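PDB 3QAV: Rho-class glutathione S-transferase, which binds glutathione and probably transfers it to electrophilic substrates, as other cytosolic glutathione S-transferases do. Local coordinates for residues Ala116-Arg121 against Val176-Phe181; Thr130-Phe135 against Asp156-Glu161; His164-Leu169 against Ser205-Phe210; Phe187-Val192 against Lys211-Met216. All blocks are in the same frame, centred on the assembly; numbering follows the deposited sequence.

Contact 1: Ala116-Arg121 against Val176-Phe181; sequences AKVYQR and VATKEF
Ala177 puts its methyl straight onto the side of helix 112-124, where it fits between Val118 and Arg121. Its CB lies 3.5 Å from Arg121 CG and 4.0 Å from Val118 CA, so the helix backbone itself forms part of the seat. Further along the loop, Thr178 CG2 meets Val118 CG2 at 4.2 Å. Lys117 CG rests against the Ala177 carbonyl oxygen.

This loop joins helix 148-172 to helix 183-197 in the all-helical C-terminal domain of the glutathione S-transferase fold. Val176 N also donates to Asp185 OD2, in the first turn of helix 183-197.

Arg121 adds both packing and a polar link. With chi1 at -65° and chi2 at -75°, its chain folds back and lays the CD methylene against Val176 O, with Arg121 CD 3.3 Å from that oxygen. The polar link runs through water 1, which accepts from Arg121 NH2 at 2.7 Å and donates to Val176 O at 2.8 Å. The guanidinium group also forms a salt bridge through NH1 with Glu124 and a cation-pi contact with Tyr168. Within the loop, Thr178 OG1 accepts from Glu180 N at 3.0 Å, an ST turn that shapes the chain beyond the seat.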
loop_
_atom_site.group_PDB
_atom_site.type_symbol
_atom_site.label_atom_id
_atom_site.label_comp_id
_atom_site.label_asym_id
_atom_site.label_seq_id
_atom_site.Cartn_x
_atom_site.Cartn_y
_atom_site.Cartn_z
ATOM N N ALA A 116 -12.544 5.684 9.856
ATOM C CA ALA A 116 -12.124 6.198 8.560
ATOM C C ALA A 116 -10.789 6.935 8.697
ATOM O O ALA A 116 -9.916 6.824 7.833
ATOM C CB ALA A 116 -13.192 7.126 7.991
ATOM N N LYS A 117 -10.627 7.683 9.780
ATOM C CA LYS A 117 -9.379 8.406 9.993
ATOM C C LYS A 117 -8.230 7.445 10.318
ATOM O O LYS A 117 -7.088 7.703 9.938
ATOM C CB LYS A 117 -9.536 9.446 11.106
ATOM C CG LYS A 117 -8.223 10.073 11.558
ATOM C CD LYS A 117 -7.483 10.740 10.411
ATOM C CE LYS A 117 -8.260 11.939 9.888
ATOM N NZ LYS A 117 -8.526 12.910 10.986
ATOM N N VAL A 118 -8.526 6.345 11.015
ATOM C CA VAL A 118 -7.495 5.357 11.337
ATOM C C VAL A 118 -7.005 4.738 10.019
ATOM O O VAL A 118 -5.803 4.652 9.776
ATOM C CB VAL A 118 -8.033 4.245 12.284
ATOM C CG1 VAL A 118 -6.997 3.140 12.447
ATOM C CG2 VAL A 118 -8.363 4.848 13.665
ATOM N N TYR A 119 -7.944 4.322 9.169
ATOM C CA TYR A 119 -7.613 3.760 7.858
ATOM C C TYR A 119 -6.802 4.799 7.071
ATOM O O TYR A 119 -5.797 4.473 6.453
ATOM C CB TYR A 119 -8.891 3.419 7.078
ATOM C CG TYR A 119 -9.598 2.133 7.493
ATOM C CD1 TYR A 119 -10.974 2.120 7.734
ATOM C CD2 TYR A 119 -8.905 0.921 7.577
ATOM C CE1 TYR A 119 -11.648 0.933 8.047
ATOM C CE2 TYR A 119 -9.570 -0.281 7.885
ATOM C CZ TYR A 119 -10.938 -0.264 8.118
ATOM O OH TYR A 119 -11.596 -1.439 8.412
ATOM N N GLN A 120 -7.234 6.055 7.095
ATOM C CA GLN A 120 -6.499 7.097 6.376
ATOM C C GLN A 120 -5.027 7.125 6.799
ATOM O O GLN A 120 -4.129 7.063 5.952
ATOM C CB GLN A 120 -7.130 8.477 6.618
ATOM C CG GLN A 120 -6.241 9.658 6.203
ATOM C CD GLN A 120 -6.042 9.788 4.691
ATOM O OE1 GLN A 120 -5.062 10.390 4.228
ATOM N NE2 GLN A 120 -6.975 9.246 3.920
ATOM N N ARG A 121 -4.777 7.214 8.102
ATOM C CA ARG A 121 -3.399 7.258 8.598
ATOM C C ARG A 121 -2.607 5.990 8.244
ATOM O O ARG A 121 -1.467 6.079 7.806
ATOM C CB ARG A 121 -3.396 7.492 10.111
ATOM C CG ARG A 121 -3.958 8.860 10.529
ATOM C CD ARG A 121 -2.978 10.001 10.239
ATOM N NE ARG A 121 -3.155 10.627 8.932
ATOM C CZ ARG A 121 -3.883 11.719 8.703
ATOM N NH1 ARG A 121 -3.974 12.208 7.467
ATOM N NH2 ARG A 121 -4.518 12.326 9.700
ATOM N N VAL A 176 -0.904 8.624 16.453
ATOM C CA VAL A 176 -0.921 9.132 15.081
ATOM C C VAL A 176 -2.270 9.415 14.408
ATOM O O VAL A 176 -2.333 10.215 13.472
ATOM C CB VAL A 176 -0.070 8.215 14.164
ATOM C CG1 VAL A 176 -0.876 6.974 13.765
ATOM C CG2 VAL A 176 0.415 9.003 12.941
ATOM N N ALA A 177 -3.344 8.790 14.878
ATOM C CA ALA A 177 -4.662 9.009 14.279
ATOM C C ALA A 177 -5.709 9.505 15.275
ATOM O O ALA A 177 -6.614 10.260 14.914
ATOM C CB ALA A 177 -5.153 7.725 13.611
ATOM N N THR A 178 -5.584 9.075 16.524
ATOM C CA THR A 178 -6.523 9.473 17.565
ATOM C C THR A 178 -5.756 9.600 18.871
ATOM O O THR A 178 -4.536 9.481 18.893
ATOM C CB THR A 178 -7.616 8.412 17.765
ATOM O OG1 THR A 178 -7.034 7.253 18.362
ATOM C CG2 THR A 178 -8.234 8.009 16.435
ATOM N N LYS A 179 -6.470 9.833 19.964
ATOM C CA LYS A 179 -5.823 9.947 21.269
ATOM C C LYS A 179 -5.618 8.567 21.900
ATOM O O LYS A 179 -5.231 8.451 23.063
ATOM C CB LYS A 179 -6.654 10.839 22.194
ATOM C CG LYS A 179 -6.652 12.298 21.782
ATOM C CD LYS A 179 -7.530 13.137 22.689
ATOM C CE LYS A 179 -7.561 14.587 22.225
ATOM N NZ LYS A 179 -6.202 15.208 22.244
ATOM N N GLU A 180 -5.884 7.527 21.116
ATOM C CA GLU A 180 -5.715 6.149 21.559
ATOM C C GLU A 180 -4.843 5.382 20.563
ATOM O O GLU A 180 -4.775 5.722 19.378
ATOM C CB GLU A 180 -7.074 5.441 21.660
ATOM C CG GLU A 180 -7.843 5.681 22.945
ATOM C CD GLU A 180 -9.165 4.928 22.968
ATOM O OE1 GLU A 180 -9.197 3.760 22.525
ATOM O OE2 GLU A 180 -10.170 5.495 23.437
ATOM N N PHE A 181 -4.176 4.348 21.052
ATOM C CA PHE A 181 -3.342 3.500 20.210
ATOM C C PHE A 181 -4.298 2.753 19.262
ATOM O O PHE A 181 -5.339 2.260 19.694
ATOM C CB PHE A 181 -2.587 2.504 21.095
ATOM C CG PHE A 181 -1.811 1.472 20.331
ATOM C CD1 PHE A 181 -0.472 1.684 20.011
ATOM C CD2 PHE A 181 -2.418 0.277 19.938
ATOM C CE1 PHE A 181 0.258 0.717 19.308
ATOM C CE2 PHE A 181 -1.702 -0.693 19.235
ATOM C CZ PHE A 181 -0.359 -0.474 18.920
HETATM O O HOH W 1 -3.921 12.193 12.358
#

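Contact 2: Thr130-Phe135 against Asp156-Glu161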
loop_
_atom_site.group_PDB
_atom_site.type_symbol
_atom_site.label_atom_id
_atom_site.label_comp_id
_atom_site.label_asym_id
_atom_site.label_seq_id
_atom_site.Cartn_x
_atom_site.Cartn_y
_atom_site.Cartn_z
ATOM N N THR A 130 8.370 5.964 0.487
ATOM C CA THR A 130 8.739 6.625 -0.751
ATOM C C THR A 130 9.459 7.961 -0.598
ATOM O O THR A 130 10.508 8.173 -1.201
ATOM C CB THR A 130 7.505 6.839 -1.634
ATOM O OG1 THR A 130 6.577 7.692 -0.955
ATOM C CG2 THR A 130 6.835 5.508 -1.932
ATOM N N ASN A 131 8.910 8.861 0.210
ATOM C CA ASN A 131 9.518 10.177 0.369
ATOM C C ASN A 131 10.683 10.267 1.347
ATOM O O ASN A 131 11.559 11.112 1.186
ATOM C CB ASN A 131 8.450 11.207 0.739
ATOM C CG ASN A 131 7.317 11.248 -0.267
ATOM O OD1 ASN A 131 7.538 11.094 -1.469
ATOM N ND2 ASN A 131 6.095 11.464 0.216
ATOM N N VAL A 132 10.708 9.407 2.359
ATOM C CA VAL A 132 11.801 9.459 3.320
ATOM C C VAL A 132 12.890 8.422 3.077
ATOM O O VAL A 132 14.067 8.767 3.014
ATOM C CB VAL A 132 11.301 9.295 4.766
ATOM C CG1 VAL A 132 12.464 9.403 5.724
ATOM C CG2 VAL A 132 10.271 10.354 5.084
ATOM N N MET A 133 12.510 7.157 2.935
ATOM C CA MET A 133 13.505 6.111 2.727
ATOM C C MET A 133 14.274 6.232 1.414
ATOM O O MET A 133 15.329 5.621 1.254
ATOM C CB MET A 133 12.861 4.726 2.831
ATOM C CG MET A 133 12.183 4.458 4.172
ATOM S SD MET A 133 13.100 5.086 5.605
ATOM C CE MET A 133 14.455 3.883 5.720
ATOM N N GLU A 134 13.754 7.023 0.480
ATOM C CA GLU A 134 14.423 7.221 -0.803
ATOM C C GLU A 134 15.719 8.001 -0.601
ATOM O O GLU A 134 16.652 7.894 -1.395
ATOM C CB GLU A 134 13.509 7.976 -1.773
ATOM C CG GLU A 134 12.919 7.110 -2.883
ATOM C CD GLU A 134 13.946 6.721 -3.937
ATOM O OE1 GLU A 134 14.442 7.623 -4.649
ATOM O OE2 GLU A 134 14.260 5.514 -4.054
ATOM N N PHE A 135 15.766 8.788 0.470
ATOM C CA PHE A 135 16.949 9.580 0.795
ATOM C C PHE A 135 18.031 8.613 1.263
ATOM O O PHE A 135 19.223 8.854 1.078
ATOM C CB PHE A 135 16.606 10.592 1.896
ATOM C CG PHE A 135 17.748 11.497 2.286
ATOM C CD1 PHE A 135 18.396 11.333 3.506
ATOM C CD2 PHE A 135 18.151 12.532 1.448
ATOM C CE1 PHE A 135 19.425 12.189 3.892
ATOM C CE2 PHE A 135 19.181 13.393 1.823
ATOM C CZ PHE A 135 19.817 13.222 3.047
ATOM N N ASP A 156 14.874 17.535 0.935
ATOM C CA ASP A 156 13.772 18.470 1.137
ATOM C C ASP A 156 12.422 17.772 1.133
ATOM O O ASP A 156 11.523 18.147 1.885
ATOM C CB ASP A 156 13.777 19.549 0.051
ATOM C CG ASP A 156 14.730 20.685 0.357
ATOM O OD1 ASP A 156 14.847 21.600 -0.487
ATOM O OD2 ASP A 156 15.355 20.665 1.442
ATOM N N LYS A 157 12.276 16.769 0.272
ATOM C CA LYS A 157 11.024 16.032 0.192
ATOM C C LYS A 157 10.798 15.206 1.451
ATOM O O LYS A 157 9.663 15.011 1.873
ATOM C CB LYS A 157 11.006 15.124 -1.042
ATOM C CG LYS A 157 10.727 15.870 -2.335
ATOM C CD LYS A 157 10.393 14.925 -3.477
ATOM C CE LYS A 157 9.959 15.704 -4.714
ATOM N NZ LYS A 157 9.544 14.816 -5.838
ATOM N N ALA A 158 11.886 14.734 2.049
ATOM C CA ALA A 158 11.805 13.941 3.268
ATOM C C ALA A 158 11.281 14.827 4.383
ATOM O O ALA A 158 10.464 14.397 5.197
ATOM C CB ALA A 158 13.180 13.387 3.638
ATOM N N HIS A 159 11.751 16.072 4.406
ATOM C CA HIS A 159 11.327 17.029 5.417
ATOM C C HIS A 159 9.854 17.378 5.258
ATOM O O HIS A 159 9.142 17.552 6.249
ATOM C CB HIS A 159 12.189 18.294 5.344
ATOM C CG HIS A 159 13.570 18.115 5.899
ATOM N ND1 HIS A 159 14.557 19.065 5.762
ATOM C CD2 HIS A 159 14.118 17.107 6.618
ATOM C CE1 HIS A 159 15.654 18.653 6.374
ATOM N NE2 HIS A 159 15.414 17.467 6.903
ATOM N N VAL A 160 9.391 17.475 4.016
ATOM C CA VAL A 160 7.988 17.792 3.766
ATOM C C VAL A 160 7.094 16.665 4.282
ATOM O O VAL A 160 6.117 16.903 4.994
ATOM C CB VAL A 160 7.713 17.997 2.264
ATOM C CG1 VAL A 160 6.216 18.148 2.022
ATOM C CG2 VAL A 160 8.450 19.233 1.777
ATOM N N GLU A 161 7.438 15.436 3.925
ATOM C CA GLU A 161 6.673 14.278 4.366
ATOM C C GLU A 161 6.560 14.237 5.892
ATOM O O GLU A 161 5.462 14.110 6.440
ATOM C CB GLU A 161 7.340 13.007 3.862
ATOM C CG GLU A 161 6.641 11.720 4.265
ATOM C CD GLU A 161 5.210 11.620 3.757
ATOM O OE1 GLU A 161 4.950 11.984 2.587
ATOM O OE2 GLU A 161 4.347 11.156 4.530
#
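Asn131 and Glu161 make the polar link here: Asn131 ND2 donates to Glu161 OE1 at 2.7 Å, with an N-H...O angle of 151°. The oxygen lies almost exactly in the amide plane, but the donor reaches it on the anti side and 34° out of the carboxylate plane. Nearer the backbones the two side chains cross at about a right angle, their CB atoms (Asn131 CB and Glu161 CB) 3.8 Å apart. Glu161 leaves its helix with CG anti to the backbone N and then bends at chi2 (60°), which turns the carboxylate toward the amide.

Beside this pair, Val132 CG2 packs on Glu161 CG at 4.0 Å and lies equally far, 4.0 Å, from Ala158 O. Small Ala158 lets the backbones come close: its CA is 4.5 Å from Val132 CA, and the same CA makes a CA-H...O contact of 3.5 Å with Asn131 O.

In the next shell, Glu161 OE2 accepts from Trp165 NE1 and forms a salt bridge with Arg75 of the second subunit, so both carboxylate oxygens have partners, one of them across the subunit boundary. Val132 is backed by Leu162. The contact brings the junction of helices 126-131 and 133-141 against the long helix 148-172, part of the helical bundle that typifies the C-terminal domain of glutathione S-transferases.

Contact 3: His164-Leu169 against Ser205-Phe210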
loop_
_atom_site.group_PDB
_atom_site.type_symbol
_atom_site.label_atom_id
_atom_site.label_comp_id
_atom_site.label_asym_id
_atom_site.label_seq_id
_atom_site.Cartn_x
_atom_site.Cartn_y
_atom_site.Cartn_z
ATOM N N HIS A 164 4.002 16.493 7.700
ATOM C CA HIS A 164 2.619 16.040 7.781
ATOM C C HIS A 164 2.366 15.301 9.080
ATOM O O HIS A 164 1.432 15.617 9.817
ATOM C CB HIS A 164 2.296 15.126 6.605
ATOM C CG HIS A 164 2.249 15.831 5.287
ATOM N ND1 HIS A 164 2.944 15.388 4.181
ATOM C CD2 HIS A 164 1.560 16.924 4.884
ATOM C CE1 HIS A 164 2.684 16.177 3.154
ATOM N NE2 HIS A 164 1.846 17.118 3.554
ATOM N N TRP A 165 3.214 14.319 9.368
ATOM C CA TRP A 165 3.069 13.522 10.576
ATOM C C TRP A 165 3.309 14.348 11.834
ATOM O O TRP A 165 2.663 14.130 12.862
ATOM C CB TRP A 165 4.009 12.313 10.510
ATOM C CG TRP A 165 3.795 11.517 9.252
ATOM C CD1 TRP A 165 4.505 11.613 8.095
ATOM C CD2 TRP A 165 2.732 10.589 8.994
ATOM N NE1 TRP A 165 3.951 10.808 7.128
ATOM C CE2 TRP A 165 2.862 10.167 7.655
ATOM C CE3 TRP A 165 1.681 10.075 9.765
ATOM C CZ2 TRP A 165 1.980 9.255 7.067
ATOM C CZ3 TRP A 165 0.804 9.165 9.182
ATOM C CH2 TRP A 165 0.960 8.766 7.845
ATOM N N GLU A 166 4.229 15.306 11.751
ATOM C CA GLU A 166 4.506 16.191 12.882
ATOM C C GLU A 166 3.184 16.883 13.223
ATOM O O GLU A 166 2.766 16.928 14.384
ATOM C CB GLU A 166 5.555 17.237 12.485
ATOM C CG GLU A 166 5.921 18.259 13.565
ATOM C CD GLU A 166 6.678 17.653 14.738
ATOM O OE1 GLU A 166 7.383 16.643 14.537
ATOM O OE2 GLU A 166 6.584 18.200 15.857
ATOM N N ASN A 167 2.527 17.408 12.192
ATOM C CA ASN A 167 1.246 18.087 12.350
ATOM C C ASN A 167 0.183 17.172 12.936
ATOM O O ASN A 167 -0.512 17.544 13.879
ATOM C CB ASN A 167 0.747 18.611 11.002
ATOM C CG ASN A 167 1.447 19.882 10.575
ATOM O OD1 ASN A 167 1.253 20.364 9.457
ATOM N ND2 ASN A 167 2.261 20.440 11.465
ATOM N N TYR A 168 0.051 15.980 12.361
ATOM C CA TYR A 168 -0.943 15.015 12.834
ATOM C C TYR A 168 -0.770 14.779 14.335
ATOM O O TYR A 168 -1.725 14.889 15.107
ATOM C CB TYR A 168 -0.792 13.681 12.086
ATOM C CG TYR A 168 -0.964 13.757 10.582
ATOM C CD1 TYR A 168 -0.318 12.849 9.747
ATOM C CD2 TYR A 168 -1.786 14.722 9.992
ATOM C CE1 TYR A 168 -0.480 12.896 8.369
ATOM C CE2 TYR A 168 -1.956 14.777 8.609
ATOM C CZ TYR A 168 -1.302 13.862 7.807
ATOM O OH TYR A 168 -1.464 13.907 6.443
ATOM N N LEU A 169 0.455 14.455 14.742
ATOM C CA LEU A 169 0.740 14.205 16.150
ATOM C C LEU A 169 0.489 15.458 16.986
ATOM O O LEU A 169 0.023 15.381 18.133
ATOM C CB LEU A 169 2.179 13.708 16.313
ATOM C CG LEU A 169 2.327 12.255 15.836
ATOM C CD1 LEU A 169 3.788 11.899 15.632
ATOM C CD2 LEU A 169 1.670 11.316 16.854
ATOM N N SER A 205 13.972 19.287 15.696
ATOM C CA SER A 205 13.352 19.565 14.408
ATOM C C SER A 205 11.904 19.065 14.332
ATOM O O SER A 205 11.044 19.726 13.753
ATOM C CB SER A 205 14.188 18.948 13.280
ATOM O OG SER A 205 14.470 17.580 13.535
ATOM N N TYR A 206 11.643 17.903 14.929
ATOM C CA TYR A 206 10.307 17.301 14.940
ATOM C C TYR A 206 9.984 16.825 16.350
ATOM O O TYR A 206 9.892 15.621 16.608
ATOM C CB TYR A 206 10.257 16.112 13.985
ATOM C CG TYR A 206 10.424 16.495 12.538
ATOM C CD1 TYR A 206 9.403 17.142 11.849
ATOM C CD2 TYR A 206 11.609 16.222 11.862
ATOM C CE1 TYR A 206 9.556 17.509 10.517
ATOM C CE2 TYR A 206 11.773 16.585 10.530
ATOM C CZ TYR A 206 10.741 17.227 9.866
ATOM O OH TYR A 206 10.900 17.588 8.551
ATOM N N PRO A 207 9.793 17.769 17.279
ATOM C CA PRO A 207 9.484 17.470 18.681
ATOM C C PRO A 207 8.309 16.532 18.965
ATOM O O PRO A 207 8.390 15.709 19.877
ATOM C CB PRO A 207 9.296 18.860 19.297
ATOM C CG PRO A 207 8.846 19.696 18.127
ATOM C CD PRO A 207 9.751 19.220 17.029
ATOM N N ASN A 208 7.227 16.638 18.200
ATOM C CA ASN A 208 6.068 15.776 18.448
ATOM C C ASN A 208 6.310 14.342 18.017
ATOM O O ASN A 208 5.843 13.406 18.665
ATOM C CB ASN A 208 4.817 16.322 17.761
ATOM C CG ASN A 208 4.410 17.673 18.296
ATOM O OD1 ASN A 208 4.681 18.702 17.682
ATOM N ND2 ASN A 208 3.772 17.682 19.456
ATOM N N ILE A 209 7.036 14.166 16.922
ATOM C CA ILE A 209 7.339 12.824 16.454
ATOM C C ILE A 209 8.292 12.196 17.461
ATOM O O ILE A 209 8.137 11.033 17.827
ATOM C CB ILE A 209 7.989 12.838 15.060
ATOM C CG1 ILE A 209 6.974 13.350 14.027
ATOM C CG2 ILE A 209 8.495 11.443 14.710
ATOM C CD1 ILE A 209 7.447 13.287 12.588
ATOM N N PHE A 210 9.269 12.981 17.916
ATOM C CA PHE A 210 10.247 12.515 18.895
ATOM C C PHE A 210 9.547 12.096 20.184
ATOM O O PHE A 210 9.854 11.053 20.756
ATOM C CB PHE A 210 11.260 13.619 19.191
ATOM C CG PHE A 210 12.337 13.215 20.160
ATOM C CD1 PHE A 210 12.375 13.753 21.444
ATOM C CD2 PHE A 210 13.336 12.320 19.775
ATOM C CE1 PHE A 210 13.394 13.409 22.334
ATOM C CE2 PHE A 210 14.359 11.971 20.657
ATOM C CZ PHE A 210 14.387 12.519 21.939
#
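Glu166 holds the start of helix 207-217 with its carboxylate. Its OE2 accepts from Asn208 N at 2.9 Å (angle 159°), on the syn side and 19° out of the carboxylate plane; OE1 takes a weak bond from Ile209 N at 3.5 Å. Bending at chi2, the glutamate swings off its own helix to meet these amides of the first turn. Tyr206, at the N-cap position, has Glu166 OE1 at its ring edge, while its hydroxyl is bonded to His159 O.

This joins two helices of the GST C-terminal domain, 148-172 and 207-217. The amides and the helix N-terminus would tend to favour the charged form of Glu166.

Around it, Pro207 CD lies 3.5 Å from Glu166 OE2. On the apolar side, Leu169 CD1 meets Ile209 CG1 at 3.9 Å, the two chains crossing at about a right angle, and Ile209 CD1 reaches Trp165 CB at 4.1 Å.

Contact 4: Phe187-Val192 against Lys211-Met216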
loop_
_atom_site.group_PDB
_atom_site.type_symbol
_atom_site.label_atom_id
_atom_site.label_comp_id
_atom_site.label_asym_id
_atom_site.label_seq_id
_atom_site.Cartn_x
_atom_site.Cartn_y
_atom_site.Cartn_z
ATOM N N PHE A 187 1.268 0.685 11.913
ATOM C CA PHE A 187 1.873 0.947 10.613
ATOM C C PHE A 187 2.901 2.062 10.691
ATOM O O PHE A 187 3.960 1.997 10.075
ATOM C CB PHE A 187 0.795 1.355 9.594
ATOM C CG PHE A 187 -0.060 0.215 9.103
ATOM C CD1 PHE A 187 -0.709 -0.628 9.995
ATOM C CD2 PHE A 187 -0.226 -0.005 7.735
ATOM C CE1 PHE A 187 -1.511 -1.676 9.535
ATOM C CE2 PHE A 187 -1.025 -1.046 7.267
ATOM C CZ PHE A 187 -1.667 -1.882 8.170
ATOM N N PHE A 188 2.581 3.090 11.462
ATOM C CA PHE A 188 3.443 4.264 11.565
ATOM C C PHE A 188 4.744 4.113 12.338
ATOM O O PHE A 188 5.818 4.355 11.806
ATOM C CB PHE A 188 2.636 5.420 12.162
ATOM C CG PHE A 188 3.382 6.720 12.212
ATOM C CD1 PHE A 188 3.856 7.309 11.044
ATOM C CD2 PHE A 188 3.592 7.367 13.423
ATOM C CE1 PHE A 188 4.530 8.527 11.083
ATOM C CE2 PHE A 188 4.266 8.586 13.470
ATOM C CZ PHE A 188 4.733 9.164 12.300
ATOM N N PHE A 189 4.640 3.717 13.600
ATOM C CA PHE A 189 5.807 3.586 14.457
ATOM C C PHE A 189 7.013 2.849 13.875
ATOM O O PHE A 189 8.131 3.360 13.918
ATOM C CB PHE A 189 5.417 2.934 15.777
ATOM C CG PHE A 189 6.578 2.691 16.676
ATOM C CD1 PHE A 189 7.149 3.739 17.389
ATOM C CD2 PHE A 189 7.143 1.420 16.766
ATOM C CE1 PHE A 189 8.270 3.523 18.180
ATOM C CE2 PHE A 189 8.253 1.199 17.545
ATOM C CZ PHE A 189 8.822 2.250 18.255
ATOM N N PRO A 190 6.817 1.629 13.352
ATOM C CA PRO A 190 7.976 0.923 12.793
ATOM C C PRO A 190 8.776 1.799 11.832
ATOM O O PRO A 190 10.010 1.741 11.786
ATOM C CB PRO A 190 7.342 -0.273 12.099
ATOM C CG PRO A 190 6.194 -0.597 13.023
ATOM C CD PRO A 190 5.611 0.780 13.311
ATOM N N MET A 191 8.068 2.609 11.059
ATOM C CA MET A 191 8.728 3.480 10.105
ATOM C C MET A 191 9.514 4.564 10.827
ATOM O O MET A 191 10.601 4.942 10.395
ATOM C CB MET A 191 7.698 4.080 9.150
ATOM C CG MET A 191 7.070 3.015 8.259
ATOM S SD MET A 191 5.915 3.687 7.074
ATOM C CE MET A 191 6.957 3.856 5.655
ATOM N N VAL A 192 8.968 5.059 11.935
ATOM C CA VAL A 192 9.672 6.079 12.711
ATOM C C VAL A 192 10.891 5.458 13.418
ATOM O O VAL A 192 11.970 6.051 13.442
ATOM C CB VAL A 192 8.745 6.741 13.751
ATOM C CG1 VAL A 192 9.533 7.756 14.583
ATOM C CG2 VAL A 192 7.594 7.455 13.039
ATOM N N LYS A 211 8.608 12.920 20.634
ATOM C CA LYS A 211 7.842 12.643 21.843
ATOM C C LYS A 211 7.030 11.365 21.635
ATOM O O LYS A 211 6.901 10.533 22.540
ATOM C CB LYS A 211 6.916 13.828 22.132
ATOM C CG LYS A 211 5.955 13.639 23.287
ATOM C CD LYS A 211 5.105 14.894 23.465
ATOM C CE LYS A 211 4.116 14.747 24.608
ATOM N NZ LYS A 211 3.325 15.990 24.824
ATOM N N TYR A 212 6.484 11.220 20.430
ATOM C CA TYR A 212 5.693 10.047 20.068
ATOM C C TYR A 212 6.604 8.826 20.108
ATOM O O TYR A 212 6.256 7.797 20.678
ATOM C CB TYR A 212 5.113 10.214 18.658
ATOM C CG TYR A 212 4.426 8.969 18.115
ATOM C CD1 TYR A 212 3.160 8.589 18.559
ATOM C CD2 TYR A 212 5.056 8.167 17.161
ATOM C CE1 TYR A 212 2.539 7.439 18.061
ATOM C CE2 TYR A 212 4.452 7.023 16.662
ATOM C CZ TYR A 212 3.198 6.665 17.110
ATOM O OH TYR A 212 2.602 5.537 16.599
ATOM N N TYR A 213 7.780 8.958 19.507
ATOM C CA TYR A 213 8.751 7.875 19.474
ATOM C C TYR A 213 9.136 7.419 20.881
ATOM O O TYR A 213 9.176 6.224 21.169
ATOM C CB TYR A 213 10.010 8.319 18.733
ATOM C CG TYR A 213 11.107 7.284 18.764
ATOM C CD1 TYR A 213 11.026 6.135 17.984
ATOM C CD2 TYR A 213 12.219 7.440 19.591
ATOM C CE1 TYR A 213 12.016 5.168 18.023
ATOM C CE2 TYR A 213 13.221 6.474 19.637
ATOM C CZ TYR A 213 13.110 5.341 18.849
ATOM O OH TYR A 213 14.079 4.375 18.887
ATOM N N ASN A 214 9.438 8.377 21.748
ATOM C CA ASN A 214 9.817 8.060 23.120
ATOM C C ASN A 214 8.701 7.342 23.857
ATOM O O ASN A 214 8.944 6.348 24.531
ATOM C CB ASN A 214 10.199 9.338 23.873
ATOM C CG ASN A 214 11.588 9.818 23.523
ATOM O OD1 ASN A 214 11.892 11.002 23.628
ATOM N ND2 ASN A 214 12.448 8.894 23.117
ATOM N N MET A 215 7.478 7.847 23.736
ATOM C CA MET A 215 6.353 7.210 24.408
ATOM C C MET A 215 6.202 5.770 23.933
ATOM O O MET A 215 6.100 4.845 24.740
ATOM C CB MET A 215 5.044 7.953 24.130
ATOM C CG MET A 215 3.812 7.093 24.405
ATOM S SD MET A 215 2.249 7.869 23.997
ATOM C CE MET A 215 2.228 7.682 22.198
ATOM N N MET A 216 6.182 5.597 22.617
ATOM C CA MET A 216 6.025 4.278 22.017
ATOM C C MET A 216 7.161 3.323 22.375
ATOM O O MET A 216 6.926 2.135 22.590
ATOM C CB MET A 216 5.903 4.418 20.498
ATOM C CG MET A 216 4.604 5.066 20.048
ATOM S SD MET A 216 3.148 3.994 20.267
ATOM C CE MET A 216 3.107 3.162 18.661
#
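Helix 183-197, the buried central helix of the GST C-terminal domain, meets helix 207-217 here through Phe188, Phe189 and Val192 against Tyr212, Tyr213 and Met216. The axes of these two short segments cross almost perpendicularly, at -103°, and approach no closer than 10.5 Å; large side chains fill the gap between them. The first helix is kinked at Pro190, within this segment.

Phe188 and Tyr212 form an oblique ring pair with centroids 5.4 Å apart and planes at 45°. Phe188 CD2 comes to 3.4 Å from Tyr212 CE2, and Phe188 has the edge of its ring turned to the tyrosine. The Tyr212 hydroxyl is bonded to Asp185, which fixes the ring from its far end. Outside the two segments, Phe188 stacks on Trp165, whereas Phe189 meets Trp39 edge-to-face.

Tyr213 stands alongside Val192, its CD1 4.1 Å from Val192 CG1, and the same CD1 lies 3.8 Å from Phe189 CE1. Met216 runs past Phe189 in the opposite direction. Bent at chi2 and chi3, it touches the phenylalanine at two places, with Met216 CB 3.4 Å from Phe189 CD1 and Met216 CE 3.7 Å from Phe189 CB.

In the fold
All four contacts lie among the helices that follow the N-terminal sheet. Contact 2 is nested in the chain between the segments of contact 1, while contact 3 alternates with both 1 and 4. Contacts 3 and 4 share helix 207-217, their centres about 10 Å apart, and contacts 2 and 3 share helix 148-172. Contact 1 touches 3 and 4, among others through Val176, which meets Trp165 and Phe188; its centre is about 22 Å from that of contact 2, and those two do not touch. Contacts 1, 2 and 3 reach the second subunit, whereas contact 4 stays inside its own chain. Contact 3 touches each of the other three, linking the packing of contact 4 to the dimer interface.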